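Putative carbohydrate-active enzyme (Uncultured organism, PDB 5WH8) probably hydrolyses O-glycosidic bonds in cellulose or related glucans, this chain being the family 5 glycoside hydrolase part of a longer, multi-modular secreted enzyme. Local coordinates at residues S15-T19 against Q20-E24; G213-T216 against Q217-D221; A223-A226 against I227-L231; T256-D259 against W260-A263. All coordinates share one frame; numbering follows the deposited sequence.

Contact 1 (S15-T19 against Q20-E24); sequences SVQGT and QMVSE. With EDO (1,2-ethanediol), chain C.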
ATOM      1  N   SER A  15       3.839  -9.245  11.472  1.00 10.97           N
ATOM      2  CA  SER A  15       2.816  -8.856  12.445  1.00 14.55           C
ATOM      3  C   SER A  15       3.148  -7.484  13.037  1.00 11.57           C
ATOM      4  O   SER A  15       4.187  -6.894  12.737  1.00 12.04           O
ATOM      5  CB  SER A  15       2.693  -9.914  13.544  1.00 15.63           C
ATOM      6  OG  SER A  15       3.871  -9.990  14.301  1.00 19.23           O
ATOM      7  N   VAL A  16       2.249  -6.965  13.869  1.00 13.82           N
ATOM      8  CA  VAL A  16       2.446  -5.666  14.523  1.00  8.20           C
ATOM      9  C   VAL A  16       2.725  -5.838  16.011  1.00 13.31           C
ATOM     10  O   VAL A  16       1.954  -6.491  16.702  1.00 15.46           O
ATOM     11  CB  VAL A  16       1.199  -4.763  14.327  1.00 11.83           C
ATOM     12  CG1 VAL A  16       1.485  -3.336  14.767  1.00 15.24           C
ATOM     13  CG2 VAL A  16       0.747  -4.798  12.876  1.00 15.65           C
ATOM     14  N   GLN A  17       3.833  -5.261  16.474  1.00 13.15           N
ATOM     15  CA  GLN A  17       4.179  -5.226  17.907  1.00 17.60           C
ATOM     16  C   GLN A  17       4.395  -3.779  18.336  1.00 16.50           C
ATOM     17  O   GLN A  17       5.380  -3.144  17.956  1.00 17.12           O
ATOM     18  CB  GLN A  17       5.437  -6.045  18.195  1.00 22.56           C
ATOM     19  CG  GLN A  17       5.245  -7.559  18.170  1.00 34.55           C
ATOM     20  CD  GLN A  17       6.497  -8.321  18.599  1.00 56.95           C
ATOM     21  OE1 GLN A  17       7.523  -7.723  18.935  1.00 49.27           O
ATOM     22  NE2 GLN A  17       6.412  -9.646  18.596  1.00 60.32           N
ATOM     23  N   GLY A  18       3.455  -3.248  19.110  1.00 20.88           N
ATOM     24  CA  GLY A  18       3.471  -1.844  19.477  1.00 20.62           C
ATOM     25  C   GLY A  18       3.411  -0.981  18.234  1.00 14.71           C
ATOM     26  O   GLY A  18       2.522  -1.150  17.392  1.00 17.35           O
ATOM     27  N   THR A  19       4.371  -0.076  18.092  1.00 14.94           N
ATOM     28  CA  THR A  19       4.386   0.820  16.947  1.00 14.86           C
ATOM     29  C   THR A  19       5.145   0.268  15.753  1.00 14.52           C
ATOM     30  O   THR A  19       5.290   0.976  14.741  1.00 16.03           O
ATOM     31  CB  THR A  19       5.032   2.163  17.283  1.00 19.66           C
ATOM     32  OG1 THR A  19       6.398   1.937  17.679  1.00 19.46           O
ATOM     33  CG2 THR A  19       4.255   2.869  18.394  1.00 20.83           C
ATOM     34  N   GLN A  20       5.616  -0.973  15.854  1.00 14.21           N
ATOM     35  CA  GLN A  20       6.530  -1.538  14.860  1.00 13.31           C
ATOM     36  C   GLN A  20       6.005  -2.790  14.186  1.00 15.03           C
ATOM     37  O   GLN A  20       5.552  -3.729  14.839  1.00 16.71           O
ATOM     38  CB  GLN A  20       7.869  -1.863  15.513  1.00 16.27           C
ATOM     39  CG  GLN A  20       8.916  -2.371  14.530  1.00 19.92           C
ATOM     40  CD  GLN A  20       9.348  -1.291  13.549  1.00 24.60           C
ATOM     41  OE1 GLN A  20       9.783  -0.214  13.966  1.00 26.20           O
ATOM     42  NE2 GLN A  20       9.193  -1.555  12.240  1.00 16.79           N
ATOM     43  N   MET A  21       6.119  -2.816  12.861  1.00 13.11           N
ATOM     44  CA  MET A  21       5.878  -4.030  12.093  1.00 13.10           C
ATOM     45  C   MET A  21       7.132  -4.920  12.192  1.00 11.36           C
ATOM     46  O   MET A  21       8.253  -4.442  12.008  1.00 13.61           O
ATOM     47  CB  MET A  21       5.541  -3.667  10.639  1.00 12.21           C
ATOM     48  CG  MET A  21       5.111  -4.858   9.776  1.00 12.31           C
ATOM     49  SD  MET A  21       4.590  -4.378   8.100  1.00 12.59           S
ATOM     50  CE  MET A  21       6.162  -3.890   7.367  1.00 13.82           C
ATOM     51  N   VAL A  22       6.939  -6.195  12.531  1.00 10.83           N
ATOM     52  CA  VAL A  22       8.040  -7.148  12.719  1.00 11.53           C
ATOM     53  C   VAL A  22       7.898  -8.399  11.849  1.00 12.08           C
ATOM     54  O   VAL A  22       6.806  -8.738  11.405  1.00 12.67           O
ATOM     55  CB  VAL A  22       8.144  -7.588  14.208  1.00 14.24           C
ATOM     56  CG1 VAL A  22       8.480  -6.411  15.088  1.00 15.48           C
ATOM     57  CG2 VAL A  22       6.874  -8.253  14.697  1.00 14.78           C
ATOM     58  N   SER A  23       9.024  -9.077  11.611  1.00 11.97           N
ATOM     59  CA  SER A  23       9.048 -10.310  10.843  1.00 11.45           C
ATOM     60  C   SER A  23       8.559 -11.513  11.659  1.00 12.84           C
ATOM     61  O   SER A  23       8.219 -11.402  12.842  1.00 14.93           O
ATOM     62  CB  SER A  23      10.461 -10.569  10.367  1.00 11.04           C
ATOM     63  OG  SER A  23      11.264 -10.859  11.502  1.00 14.58           O
ATOM     64  N   GLU A  24       8.539 -12.669  11.008  1.00 15.89           N
ATOM     65  CA  GLU A  24       8.081 -13.901  11.630  1.00 15.82           C
ATOM     66  C   GLU A  24       9.017 -14.318  12.771  1.00 17.38           C
ATOM     67  O   GLU A  24       8.614 -15.092  13.646  1.00 21.39           O
ATOM     68  CB  GLU A  24       7.954 -14.997  10.565  1.00 13.51           C
ATOM     69  CG  GLU A  24       7.253 -16.267  11.056  1.00 19.20           C
ATOM     70  CD  GLU A  24       6.862 -17.237   9.941  1.00 21.73           C
ATOM     71  OE1 GLU A  24       6.528 -16.825   8.804  1.00 15.67           O
ATOM     72  OE2 GLU A  24       6.893 -18.463  10.218  1.00 23.57           O
TER
HETATM   73  C1  EDO C 402      -0.542  -0.514  17.615  1.00 21.23           C
HETATM   74  O1  EDO C 402      -0.095  -1.822  17.235  1.00 25.33           O
HETATM   75  C2  EDO C 402      -1.697  -0.111  16.710  1.00 21.83           C
HETATM   76  O2  EDO C 402      -1.196   0.348  15.446  1.00 13.37           O
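Ser15 to Gln17 and Gln20 to Val22 run antiparallel as the two arms of a tight beta hairpin, joined by a type II' turn with Gly18 and Thr19 at its corners. Two hydrogen-bonded pairs carry four backbone bonds: Ser15 and Val22 each give their N-H to the other's carbonyl, Val22 N reaching Ser15 O at 2.8 Å, and Gln17 and Gln20 do the same across the turn. Between them Val16 and Met21 form the non-hydrogen-bonded pair. On the face of Ser15, Gln17, Gln20 and Val22, the valine branch CG2 is the meeting point: Ser15 OG lies 3.5 Å from Val22 CG2, and the extended Gln17 chain crosses Val22 at about a right angle, with Gln17 CG 3.9 Å from the same CG2. Gln20 leaves anti to the backbone N (chi1 -176°) and bends at chi2, bringing its NE2 back to Met21 O, 3.0 Å away and nearly in the amide plane. Val16 and Met21, on the other face, pack against Met205 of the barrel strand 204-211. A 1,2-ethanediol donates to Gly18 O from its O1. The hairpin is thus held mainly by main-chain bonding, with one valine methyl touching Ser15 OG and the Gln17 chain on one face and an apolar pair turned to the barrel on the other.

Contact 2 (G213-T216 against Q217-D221); sequences GTHT and QYLRD. With EDO (1,2-ethanediol), chain N.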
ATOM      1  N   GLY A 213       5.601  17.838  -2.349  1.00 10.82           N
ATOM      2  CA  GLY A 213       5.344  19.202  -2.788  1.00  9.97           C
ATOM      3  C   GLY A 213       4.243  19.924  -2.031  1.00 11.89           C
ATOM      4  O   GLY A 213       4.002  21.127  -2.261  1.00 12.33           O
ATOM      5  N   THR A 214       3.608  19.219  -1.086  1.00  9.42           N
ATOM      6  CA  THR A 214       2.426  19.704  -0.402  1.00  8.61           C
ATOM      7  C   THR A 214       2.567  19.610   1.124  1.00 11.61           C
ATOM      8  O   THR A 214       2.211  20.544   1.839  1.00 14.29           O
ATOM      9  CB  THR A 214       1.191  18.909  -0.858  1.00 13.12           C
ATOM     10  OG1 THR A 214       1.075  19.016  -2.296  1.00 12.76           O
ATOM     11  CG2 THR A 214      -0.080  19.420  -0.222  1.00 12.27           C
ATOM     12  N   HIS A 215       3.057  18.473   1.607  1.00  9.76           N
ATOM     13  CA  HIS A 215       3.051  18.187   3.052  1.00 14.82           C
ATOM     14  C   HIS A 215       4.462  18.226   3.607  1.00 14.31           C
ATOM     15  O   HIS A 215       5.377  17.662   3.037  1.00 13.17           O
ATOM     16  CB  HIS A 215       2.413  16.824   3.327  1.00 12.11           C
ATOM     17  CG  HIS A 215       1.098  16.649   2.647  1.00 10.56           C
ATOM     18  ND1 HIS A 215       0.914  15.800   1.578  1.00 10.39           N
ATOM     19  CD2 HIS A 215      -0.091  17.253   2.857  1.00 13.72           C
ATOM     20  CE1 HIS A 215      -0.335  15.886   1.161  1.00 14.87           C
ATOM     21  NE2 HIS A 215      -0.970  16.754   1.928  1.00 14.66           N
ATOM     22  N   THR A 216       4.631  18.906   4.729  1.00 11.73           N
ATOM     23  CA  THR A 216       5.949  19.068   5.314  1.00 12.55           C
ATOM     24  C   THR A 216       5.870  18.846   6.844  1.00 11.94           C
ATOM     25  O   THR A 216       5.260  17.875   7.284  1.00 11.84           O
ATOM     26  CB  THR A 216       6.548  20.435   4.911  1.00 17.91           C
ATOM     27  OG1 THR A 216       7.836  20.600   5.506  1.00 32.17           O
ATOM     28  CG2 THR A 216       5.647  21.570   5.296  1.00 10.49           C
ATOM     29  N   GLN A 217       6.486  19.729   7.630  0.62 12.07           N
ATOM     30  CA  GLN A 217       6.613  19.506   9.075  0.62 11.61           C
ATOM     31  C   GLN A 217       5.300  19.221   9.790  0.62 10.88           C
ATOM     32  O   GLN A 217       5.241  18.342  10.652  0.62 10.34           O
ATOM     33  CB  GLN A 217       7.257  20.708   9.765  0.62 12.65           C
ATOM     34  CG  GLN A 217       7.456  20.467  11.284  0.62  8.41           C
ATOM     35  CD  GLN A 217       7.938  21.695  12.023  0.62 10.21           C
ATOM     36  OE1 GLN A 217       8.741  22.470  11.505  0.62 13.39           O
ATOM     37  NE2 GLN A 217       7.421  21.893  13.247  0.62 11.34           N
ATOM     38  N   TYR A 218       4.269  19.998   9.486  1.00 12.31           N
ATOM     39  CA  TYR A 218       2.972  19.853  10.173  1.00 11.29           C
ATOM     40  C   TYR A 218       2.486  18.401  10.153  1.00 12.19           C
ATOM     41  O   TYR A 218       2.015  17.863  11.171  1.00 11.75           O
ATOM     42  CB  TYR A 218       1.909  20.764   9.538  1.00 14.11           C
ATOM     43  CG  TYR A 218       0.478  20.717  10.107  1.00 22.10           C
ATOM     44  CD1 TYR A 218       0.206  20.403  11.444  1.00 18.22           C
ATOM     45  CD2 TYR A 218      -0.610  21.009   9.288  1.00 31.38           C
ATOM     46  CE1 TYR A 218      -1.113  20.397  11.933  1.00 17.70           C
ATOM     47  CE2 TYR A 218      -1.912  20.992   9.764  1.00 41.30           C
ATOM     48  CZ  TYR A 218      -2.161  20.690  11.079  1.00 27.51           C
ATOM     49  OH  TYR A 218      -3.474  20.687  11.513  1.00 24.27           O
ATOM     50  N   LEU A 219       2.591  17.749   8.995  1.00 11.65           N
ATOM     51  CA  LEU A 219       2.141  16.371   8.899  1.00  9.49           C
ATOM     52  C   LEU A 219       3.068  15.400   9.633  1.00 10.42           C
ATOM     53  O   LEU A 219       2.587  14.437  10.224  1.00 10.74           O
ATOM     54  CB  LEU A 219       1.981  15.958   7.419  1.00  9.92           C
ATOM     55  CG  LEU A 219       1.280  14.606   7.206  1.00 10.11           C
ATOM     56  CD1 LEU A 219      -0.089  14.518   7.905  1.00 12.12           C
ATOM     57  CD2 LEU A 219       1.152  14.349   5.689  1.00 10.49           C
ATOM     58  N   ARG A 220       4.385  15.632   9.591  1.00 11.07           N
ATOM     59  CA  ARG A 220       5.318  14.820  10.386  1.00 10.68           C
ATOM     60  C   ARG A 220       5.010  14.952  11.878  1.00 11.96           C
ATOM     61  O   ARG A 220       5.069  13.971  12.620  1.00 10.90           O
ATOM     62  CB  ARG A 220       6.781  15.204  10.098  1.00 11.56           C
ATOM     63  CG  ARG A 220       7.250  14.740   8.703  1.00 12.22           C
ATOM     64  CD  ARG A 220       8.732  14.936   8.470  1.00 11.85           C
ATOM     65  NE  ARG A 220       9.111  16.343   8.329  1.00 12.20           N
ATOM     66  CZ  ARG A 220       9.155  17.011   7.172  1.00 12.26           C
ATOM     67  NH1 ARG A 220       8.794  16.426   6.030  1.00 11.89           N
ATOM     68  NH2 ARG A 220       9.535  18.283   7.142  1.00 15.52           N
ATOM     69  N   ASP A 221       4.648  16.155  12.317  1.00 10.85           N
ATOM     70  CA  ASP A 221       4.324  16.366  13.734  1.00 10.06           C
ATOM     71  C   ASP A 221       3.037  15.616  14.124  1.00 11.23           C
ATOM     72  O   ASP A 221       2.951  14.999  15.188  1.00  9.99           O
ATOM     73  CB  ASP A 221       4.134  17.857  14.056  1.00  8.39           C
ATOM     74  CG  ASP A 221       5.426  18.655  14.077  1.00 12.66           C
ATOM     75  OD1 ASP A 221       6.530  18.091  14.244  1.00 16.60           O
ATOM     76  OD2 ASP A 221       5.326  19.897  13.924  1.00 14.81           O
TER
HETATM   77  C1  EDO N 413       0.815  20.135   6.061  1.00 35.43           C
HETATM   78  O1  EDO N 413       2.137  19.566   6.215  1.00 24.34           O
HETATM   79  C2  EDO N 413      -0.305  19.103   5.934  1.00 20.68           C
HETATM   80  O2  EDO N 413      -0.955  18.843   7.184  1.00 40.35           O
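His215 and Leu219 pack together where a loop of the TIM barrel, following strand 204-211, enters helix 217-228; Thr216 takes the N-cap position. The close-packed part lies on the barrel side. Leu219 CD2 sits 3.6 Å from His215 CB and reaches the imidazole obliquely, while the leucine also packs on Leu208 and Phe210 of the strand and on Trp257. The imidazole is fixed by a bond between its ND1 and the backbone N of Tyr211, and Thr214 CG2 lies over one ring face. The opening turn is slacker: the bonds to Thr216 O from Leu219 N, at 3.2 Å, and from Arg220 N, at 3.3 Å, are both weak. Arg220 bends at chi3 (-71°), which folds its guanidinium back over Thr216, one face toward Thr216 C. Its NH2 makes a weak bond to Thr216 OG1, but the stronger polar partner of both residues is Glu253, in a salt bridge with Arg220 NH1 and a hydrogen bond with Thr216 OG1. Toward solvent, molecules probably from the crystallisation liquor occupy the helix start. A MES sulfonate accepts from Tyr218 N, and a 1,2-ethanediol lies between the tyrosine and the loop, its O1 accepting from Thr216 N at 3.0 Å.

Contact 3 (A223-A226 against I227-L231); sequences AQVA and INKGL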
ATOM      1  N   ALA A 223       1.960  12.927  12.678  1.00  9.90           N
ATOM      2  CA  ALA A 223       2.336  11.518  12.702  1.00  9.74           C
ATOM      3  C   ALA A 223       3.061  11.183  14.001  1.00 11.30           C
ATOM      4  O   ALA A 223       2.844  10.105  14.590  1.00 10.93           O
ATOM      5  CB  ALA A 223       3.200  11.166  11.501  1.00 11.28           C
ATOM      6  N   GLN A 224       3.916  12.099  14.475  1.00 10.97           N
ATOM      7  CA  GLN A 224       4.653  11.837  15.719  1.00 10.86           C
ATOM      8  C   GLN A 224       3.709  11.751  16.919  1.00 10.96           C
ATOM      9  O   GLN A 224       3.971  10.965  17.847  1.00 11.07           O
ATOM     10  CB  GLN A 224       5.729  12.905  15.978  1.00 10.65           C
ATOM     11  CG  GLN A 224       6.706  12.525  17.092  1.00 11.89           C
ATOM     12  CD  GLN A 224       7.529  11.335  16.704  1.00 14.64           C
ATOM     13  OE1 GLN A 224       8.136  11.340  15.633  1.00 15.08           O
ATOM     14  NE2 GLN A 224       7.532  10.293  17.539  1.00 13.08           N
ATOM     15  N   VAL A 225       2.640  12.557  16.938  1.00 10.14           N
ATOM     16  CA  VAL A 225       1.613  12.417  17.985  1.00  9.66           C
ATOM     17  C   VAL A 225       1.054  10.987  17.984  1.00 10.63           C
ATOM     18  O   VAL A 225       0.952  10.350  19.028  1.00 10.17           O
ATOM     19  CB  VAL A 225       0.446  13.448  17.832  1.00 10.02           C
ATOM     20  CG1 VAL A 225      -0.689  13.139  18.834  1.00 13.68           C
ATOM     21  CG2 VAL A 225       0.961  14.879  18.004  1.00 13.11           C
ATOM     22  N   ALA A 226       0.710  10.465  16.806  1.00 11.54           N
ATOM     23  CA  ALA A 226       0.187   9.103  16.716  1.00 11.61           C
ATOM     24  C   ALA A 226       1.177   8.047  17.181  1.00 10.97           C
ATOM     25  O   ALA A 226       0.808   7.104  17.885  1.00 11.17           O
ATOM     26  CB  ALA A 226      -0.254   8.794  15.275  1.00 11.69           C
ATOM     27  N   ILE A 227       2.429   8.170  16.768  1.00  9.89           N
ATOM     28  CA  ILE A 227       3.473   7.263  17.203  1.00  8.06           C
ATOM     29  C   ILE A 227       3.653   7.308  18.729  1.00 11.10           C
ATOM     30  O   ILE A 227       3.746   6.268  19.383  1.00 13.59           O
ATOM     31  CB  ILE A 227       4.809   7.580  16.512  1.00 10.00           C
ATOM     32  CG1 ILE A 227       4.690   7.350  14.997  1.00 12.58           C
ATOM     33  CG2 ILE A 227       5.959   6.716  17.130  1.00 12.73           C
ATOM     34  CD1 ILE A 227       5.874   7.894  14.203  1.00 14.65           C
ATOM     35  N   ASN A 228       3.672   8.512  19.288  1.00 10.87           N
ATOM     36  CA  ASN A 228       3.853   8.654  20.728  1.00 10.48           C
ATOM     37  C   ASN A 228       2.690   8.076  21.517  1.00 13.79           C
ATOM     38  O   ASN A 228       2.872   7.608  22.661  1.00 13.57           O
ATOM     39  CB  ASN A 228       4.073  10.129  21.080  1.00 12.18           C
ATOM     40  CG  ASN A 228       5.438  10.641  20.629  1.00 12.58           C
ATOM     41  OD1 ASN A 228       6.379   9.863  20.379  1.00 14.23           O
ATOM     42  ND2 ASN A 228       5.567  11.941  20.545  1.00 11.88           N
ATOM     43  N   LYS A 229       1.505   8.063  20.912  1.00 11.92           N
ATOM     44  CA  LYS A 229       0.321   7.453  21.512  1.00 11.82           C
ATOM     45  C   LYS A 229       0.152   5.947  21.187  1.00 14.95           C
ATOM     46  O   LYS A 229      -0.870   5.347  21.530  1.00 18.19           O
ATOM     47  CB  LYS A 229      -0.921   8.224  21.077  1.00 15.83           C
ATOM     48  CG  LYS A 229      -0.939   9.642  21.678  1.00 19.86           C
ATOM     49  CD  LYS A 229      -2.231  10.373  21.404  1.00 30.58           C
ATOM     50  CE  LYS A 229      -3.404   9.771  22.175  1.00 38.64           C
ATOM     51  NZ  LYS A 229      -3.230   9.849  23.654  1.00 45.65           N
ATOM     52  N   GLY A 230       1.144   5.368  20.514  1.00 10.83           N
ATOM     53  CA  GLY A 230       1.238   3.926  20.351  1.00 12.94           C
ATOM     54  C   GLY A 230       0.764   3.320  19.049  1.00 15.42           C
ATOM     55  O   GLY A 230       0.647   2.090  18.993  1.00 13.95           O
ATOM     56  N   LEU A 231       0.496   4.129  18.019  1.00 13.38           N
ATOM     57  CA  LEU A 231       0.048   3.583  16.718  1.00 11.42           C
ATOM     58  C   LEU A 231       1.223   3.233  15.796  1.00 11.40           C
ATOM     59  O   LEU A 231       2.238   3.920  15.756  1.00 12.09           O
ATOM     60  CB  LEU A 231      -0.873   4.562  15.978  1.00 11.66           C
ATOM     61  CG  LEU A 231      -2.137   5.041  16.683  1.00 15.20           C
ATOM     62  CD1 LEU A 231      -3.111   5.636  15.709  1.00 13.49           C
ATOM     63  CD2 LEU A 231      -2.792   3.926  17.469  1.00 19.02           C
TER
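Gln224 and Asn228, one turn apart near the end of helix 217-228, are joined by their side-chain amides. Gln224 CG stands anti to the backbone N (chi1 -168°) and the chain bends at chi2, which swings NE2 along the helix to Asn228 OD1 at 3.1 Å. The acceptor lies in the glutamine amide plane, but the donor stands well above the asparagine carbonyl plane, the two amides being turned 46° apart. The other end of the glutamine, OE1, accepts from Arg264 NE. Ile227 places CG1 beside its own backbone N (chi1 -64°); this branch rests 3.3 Å from Ala223 O, while CG2 passes 3.9 Å from Gln224 NE2. Val225 and Lys229 run alongside each other, the lysine curling at chi3 and chi4, with Lys229 CD 4.1 Å from Val225 CG1. Leu231 turns back toward the helix and lays CD1 4.3 Å from Ala226 CB; it also packs on Tyr206 of strand 204-211 and on Ala195. Beneath these side chains a Schellman motif closes the helix: Gly230, with positive phi, lets Leu231 N reach Ala226 O at 3.0 Å and Gly230 N reach Ile227 O. Ala226 O and Ile227 O thus receive backbone N-H groups from beyond the helix, and the Gln224 amide is gripped at both ends, by Asn228 OD1 and Arg264 NE, which limits its rotation.

Contact 4 (T256-D259 against W260-A263); sequences TWMD and WMDA. With EDO (1,2-ethanediol), chain D.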
ATOM      1  N   THR A 256      13.973  14.668   3.151  1.00 12.02           N
ATOM      2  CA  THR A 256      13.624  14.890   4.556  1.00 10.27           C
ATOM      3  C   THR A 256      12.631  13.847   5.056  1.00 10.59           C
ATOM      4  O   THR A 256      12.849  13.247   6.111  1.00 12.50           O
ATOM      5  CB  THR A 256      13.055  16.307   4.769  1.00 12.01           C
ATOM      6  OG1 THR A 256      14.056  17.268   4.401  1.00 13.82           O
ATOM      7  CG2 THR A 256      12.633  16.553   6.208  1.00 12.60           C
ATOM      8  N   TRP A 257      11.566  13.613   4.289  1.00  8.78           N
ATOM      9  CA  TRP A 257      10.612  12.573   4.609  1.00  8.37           C
ATOM     10  C   TRP A 257      11.271  11.193   4.666  1.00  9.33           C
ATOM     11  O   TRP A 257      10.923  10.395   5.533  1.00 10.14           O
ATOM     12  CB  TRP A 257       9.481  12.548   3.589  1.00  8.20           C
ATOM     13  CG  TRP A 257       8.347  13.503   3.856  1.00  9.10           C
ATOM     14  CD1 TRP A 257       8.096  14.695   3.221  1.00  8.71           C
ATOM     15  CD2 TRP A 257       7.262  13.318   4.782  1.00  9.17           C
ATOM     16  NE1 TRP A 257       6.940  15.249   3.695  1.00 10.53           N
ATOM     17  CE2 TRP A 257       6.411  14.437   4.659  1.00  9.41           C
ATOM     18  CE3 TRP A 257       6.926  12.320   5.695  1.00 10.19           C
ATOM     19  CZ2 TRP A 257       5.254  14.583   5.425  1.00  9.68           C
ATOM     20  CZ3 TRP A 257       5.783  12.469   6.453  1.00 10.09           C
ATOM     21  CH2 TRP A 257       4.956  13.587   6.310  1.00  9.67           C
ATOM     22  N   MET A 258      12.174  10.881   3.725  1.00  9.64           N
ATOM     23  CA  MET A 258      12.839   9.570   3.718  1.00 11.15           C
ATOM     24  C   MET A 258      13.691   9.369   4.953  1.00 11.03           C
ATOM     25  O   MET A 258      13.640   8.311   5.551  1.00 12.47           O
ATOM     26  CB  MET A 258      13.697   9.404   2.470  1.00 13.91           C
ATOM     27  CG  MET A 258      12.897   9.271   1.216  1.00 17.70           C
ATOM     28  SD  MET A 258      12.490   7.550   0.895  1.00 20.34           S
ATOM     29  CE  MET A 258      11.401   7.735  -0.550  1.00 20.54           C
ATOM     30  N   ASP A 259      14.433  10.403   5.362  1.00 14.02           N
ATOM     31  CA  ASP A 259      15.257  10.302   6.570  1.00 13.55           C
ATOM     32  C   ASP A 259      14.372  10.077   7.784  1.00 13.37           C
ATOM     33  O   ASP A 259      14.699   9.278   8.689  1.00 14.06           O
ATOM     34  CB  ASP A 259      16.096  11.565   6.770  1.00 13.56           C
ATOM     35  CG  ASP A 259      17.285  11.627   5.850  1.00 22.81           C
ATOM     36  OD1 ASP A 259      17.734  10.566   5.371  1.00 26.13           O
ATOM     37  OD2 ASP A 259      17.779  12.746   5.613  1.00 24.82           O
ATOM     38  N   TRP A 260      13.245  10.779   7.796  1.00 10.58           N
ATOM     39  CA  TRP A 260      12.296  10.719   8.910  1.00 11.29           C
ATOM     40  C   TRP A 260      11.683   9.317   9.010  1.00 13.05           C
ATOM     41  O   TRP A 260      11.590   8.737  10.110  1.00 13.01           O
ATOM     42  CB  TRP A 260      11.211  11.810   8.724  1.00 12.86           C
ATOM     43  CG  TRP A 260      10.122  11.848   9.796  1.00 10.11           C
ATOM     44  CD1 TRP A 260      10.131  12.582  10.948  1.00 11.67           C
ATOM     45  CD2 TRP A 260       8.876  11.153   9.768  1.00 11.23           C
ATOM     46  NE1 TRP A 260       8.954  12.376  11.647  1.00 13.41           N
ATOM     47  CE2 TRP A 260       8.167  11.505  10.938  1.00 14.05           C
ATOM     48  CE3 TRP A 260       8.277  10.273   8.858  1.00 10.94           C
ATOM     49  CZ2 TRP A 260       6.904  10.973  11.240  1.00 15.43           C
ATOM     50  CZ3 TRP A 260       7.035   9.741   9.162  1.00 14.45           C
ATOM     51  CH2 TRP A 260       6.352  10.107  10.340  1.00 17.38           C
ATOM     52  N   MET A 261      11.282   8.751   7.873  1.00  9.45           N
ATOM     53  CA  MET A 261      10.728   7.394   7.868  1.00  8.65           C
ATOM     54  C   MET A 261      11.783   6.353   8.252  1.00 10.05           C
ATOM     55  O   MET A 261      11.488   5.421   8.991  1.00 11.07           O
ATOM     56  CB  MET A 261      10.147   7.031   6.495  1.00 11.08           C
ATOM     57  CG  MET A 261       8.846   7.771   6.139  1.00  8.46           C
ATOM     58  SD  MET A 261       8.065   7.189   4.606  1.00 11.18           S
ATOM     59  CE  MET A 261       9.159   7.842   3.340  1.00 12.42           C
ATOM     60  N   ASP A 262      12.990   6.491   7.732  1.00 11.16           N
ATOM     61  CA  ASP A 262      14.056   5.549   8.042  1.00 10.10           C
ATOM     62  C   ASP A 262      14.342   5.513   9.546  1.00 11.93           C
ATOM     63  O   ASP A 262      14.565   4.438  10.094  1.00 14.71           O
ATOM     64  CB  ASP A 262      15.347   5.902   7.286  1.00 12.92           C
ATOM     65  CG  ASP A 262      15.246   5.665   5.786  1.00 17.37           C
ATOM     66  OD1 ASP A 262      14.256   5.049   5.330  1.00 15.65           O
ATOM     67  OD2 ASP A 262      16.182   6.089   5.060  1.00 15.14           O
ATOM     68  N   ALA A 263      14.332   6.679  10.202  1.00 11.76           N
ATOM     69  CA  ALA A 263      14.649   6.742  11.627  1.00 14.12           C
ATOM     70  C   ALA A 263      13.609   6.043  12.468  1.00 17.67           C
ATOM     71  O   ALA A 263      13.912   5.579  13.572  1.00 17.49           O
ATOM     72  CB  ALA A 263      14.792   8.185  12.067  1.00 16.43           C
TER
HETATM   73  C1  EDO D 403      16.337   4.446   1.739  1.00 22.96           C
HETATM   74  O1  EDO D 403      16.953   4.275   3.036  1.00 23.81           O
HETATM   75  C2  EDO D 403      14.998   5.158   1.902  1.00 21.03           C
HETATM   76  O2  EDO D 403      14.149   4.413   2.787  1.00 17.42           O
HETATM   77  O   HOH W   1      18.252   7.530   6.061  1.00 28.22           O
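Trp260 has the most surface buried here, and Trp257, three residues earlier, is its aromatic partner. The two indoles lie side by side and point the same way from helix 251-263, yet their planes are inclined at 78°: an edge-to-face pair in which the edge of Trp257 meets the face of Trp260, six-membered ring centroids 5.5 Å apart. The rings approach through CE3 and CZ3 of each, Trp257 CE3 to Trp260 CE3 at 4.0 Å. Trp260 swings its indole to the side opposite its backbone N (chi1 179°), whereas Trp257 CG lies beside its own N. Trp257 NE1 is spent on His215 O, and Arg220 and Arg264 add cation-pi contacts to Trp257 and Trp260 respectively. Asp259, exposed, faces outward, where one water donates to Asp259 OD1 at 3.2 Å and to Asp262 OD2 at 2.7 Å; a hydrogen given to each carboxylate would probably ease the nearness of two like charges. Asp262 also accepts from both hydroxyls of a 1,2-ethanediol. Regular i to i+4 bonds, such as Met261 N to Trp257 O at 2.9 Å, run beneath. This is an amphipathic outer helix of a TIM barrel, in the crossover between strands 233-239 and 268-273.

Along the chain the contacts follow in the order 1 to 4. The hairpin of contact 1 lies by one end of the eight-stranded parallel barrel, and Thr19 CG2 there packs on Leu231 O of contact 3 at 3.5 Å. Contacts 2 and 3 mark the two ends of one helix, 217-228, with centres 15 Å apart. Contact 4 lies on the next outer helix, 251-263, its centre 12 Å from that of contact 2 and 15 Å from contact 3; Arg220 and Ala223 both pack on Trp260. Contacts 1 and 2 are about 25 Å apart between centres. Together they cover two consecutive beta-alpha-beta units on one flank of the TIM barrel, with the hairpin packed against the end of the first helix.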